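Local coordinates for protein histone acetyltransferase, ELP3 family (Methanocaldococcus infernus, PDB 6IA8) that converts the wobble uridine of tRNA to 5-carboxymethyluridine, using acetyl-CoA, S-adenosyl-L-methionine and a [4Fe-4S] cluster, at residues A[59-63]-A[130-134]. Sequence-based numbering, arbitrary orientation.
Sequences ISGVA and HPTDK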
loop_
_atom_site.group_PDB
_atom_site.type_symbol
_atom_site.label_atom_id
_atom_site.label_comp_id
_atom_site.label_asym_id
_atom_site.label_seq_id
_atom_site.Cartn_x
_atom_site.Cartn_y
_atom_site.Cartn_z
ATOM N N ILE A 59 -17.241 5.749 -4.280
ATOM C CA ILE A 59 -16.467 6.963 -4.046
ATOM C C ILE A 59 -15.864 6.874 -2.650
ATOM O O ILE A 59 -16.586 6.690 -1.663
ATOM C CB ILE A 59 -17.334 8.223 -4.194
ATOM C CG1 ILE A 59 -17.990 8.260 -5.576
ATOM C CG2 ILE A 59 -16.500 9.477 -3.973
ATOM C CD1 ILE A 59 -18.857 9.476 -5.817
ATOM N N SER A 60 -14.546 7.008 -2.568
ATOM C CA SER A 60 -13.831 6.974 -1.303
ATOM C C SER A 60 -13.536 8.384 -0.806
ATOM O O SER A 60 -13.502 9.351 -1.574
ATOM C CB SER A 60 -12.521 6.197 -1.444
ATOM O OG SER A 60 -11.720 6.344 -0.287
ATOM N N GLY A 61 -13.323 8.487 0.507
ATOM C CA GLY A 61 -13.003 9.765 1.108
ATOM C C GLY A 61 -11.589 10.225 0.846
ATOM O O GLY A 61 -11.291 11.403 1.055
ATOM N N VAL A 62 -10.713 9.321 0.411
ATOM C CA VAL A 62 -9.322 9.641 0.093
ATOM C C VAL A 62 -9.167 9.601 -1.423
ATOM O O VAL A 62 -9.478 8.586 -2.060
ATOM C CB VAL A 62 -8.342 8.669 0.770
ATOM C CG1 VAL A 62 -6.915 8.996 0.371
ATOM C CG2 VAL A 62 -8.501 8.716 2.285
ATOM N N ALA A 63 -8.689 10.701 -2.000
ATOM C CA ALA A 63 -8.470 10.796 -3.432
ATOM C C ALA A 63 -7.085 10.265 -3.766
ATOM O O ALA A 63 -6.086 10.698 -3.184
ATOM C CB ALA A 63 -8.596 12.241 -3.898
ATOM N N HIS A 130 -16.042 13.997 -6.270
ATOM C CA HIS A 130 -15.242 13.222 -5.338
ATOM C C HIS A 130 -14.495 14.157 -4.386
ATOM O O HIS A 130 -13.934 15.173 -4.818
ATOM C CB HIS A 130 -14.235 12.342 -6.078
ATOM C CG HIS A 130 -14.854 11.308 -6.968
ATOM N ND1 HIS A 130 -16.132 11.420 -7.473
ATOM C CD2 HIS A 130 -14.364 10.139 -7.443
ATOM C CE1 HIS A 130 -16.403 10.365 -8.220
ATOM N NE2 HIS A 130 -15.348 9.571 -8.217
ATOM N N PRO A 131 -14.477 13.847 -3.088
ATOM C CA PRO A 131 -13.724 14.692 -2.155
ATOM C C PRO A 131 -12.242 14.650 -2.476
ATOM O O PRO A 131 -11.709 13.629 -2.924
ATOM C CB PRO A 131 -14.018 14.077 -0.782
ATOM C CG PRO A 131 -14.453 12.667 -1.074
ATOM C CD PRO A 131 -15.176 12.742 -2.399
ATOM N N THR A 132 -11.575 15.783 -2.248
ATOM C CA THR A 132 -10.133 15.877 -2.453
ATOM C C THR A 132 -9.434 16.557 -1.280
ATOM O O THR A 132 -8.316 17.052 -1.436
ATOM C CB THR A 132 -9.822 16.624 -3.752
ATOM O OG1 THR A 132 -10.320 17.965 -3.654
ATOM C CG2 THR A 132 -10.475 15.925 -4.942
ATOM N N ASP A 133 -10.062 16.599 -0.105
ATOM C CA ASP A 133 -9.395 17.182 1.050
ATOM C C ASP A 133 -8.300 16.269 1.586
ATOM O O ASP A 133 -7.387 16.750 2.257
ATOM C CB ASP A 133 -10.422 17.499 2.144
ATOM C CG ASP A 133 -11.273 16.287 2.527
ATOM O OD1 ASP A 133 -11.904 15.697 1.632
ATOM O OD2 ASP A 133 -11.303 15.923 3.718
ATOM N N LYS A 134 -8.380 14.966 1.313
ATOM C CA LYS A 134 -7.355 13.992 1.673
ATOM C C LYS A 134 -6.837 13.324 0.404
ATOM O O LYS A 134 -7.617 12.739 -0.363
ATOM C CB LYS A 134 -7.920 12.923 2.624
ATOM C CG LYS A 134 -8.464 13.443 3.917
ATOM C CD LYS A 134 -8.854 12.270 4.838
ATOM C CE LYS A 134 -9.633 12.733 6.054
ATOM N NZ LYS A 134 -11.031 13.102 5.707
HETATM O O HOH W 1 -12.429 10.938 -3.661
HETATM O O HOH W 2 -10.548 13.390 -0.130
#
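Ile59 lies over one face of the His130 imidazole, and its poorly ordered side chain can be followed from CB. The CG2 branch, anti to the backbone N (CG1 at chi1 -57°), makes a CH-pi contact, 4.0 Å from the His130 ring centroid and 15° off its normal; the same methyl touches Pro131 CD. CG1 passes over the CE1 side of the imidazole, and CD1 ends 3.5 Å from His130 CE1. An alanine at His130 would probably open a gap on the imidazole side of Ile59 and leave its CG2 and CD1 without the ring face they pack against. Pro131 CG packs 3.9 Å from Gly61 CA, while a water donates to both Ser60 O and Pro131 O. Ala63 N donates to the O of Lys134, which probably binds acetyl-CoA as in related enzymes, at 2.8 Å, nearly straight at 164°, and Ala63 CB reaches Pro131 O. This bond starts the pairing of 63-68, outermost strand of the parallel radical SAM sheet, with 134-140. Leu125 of helix 114-127 touches Ala63, His130 and Thr132, whereas strand 59-60 pairs antiparallel with 452-453, whose neighbours Trp451 and Leu455 pack on Ile59, joining the radical SAM and acetyltransferase domains.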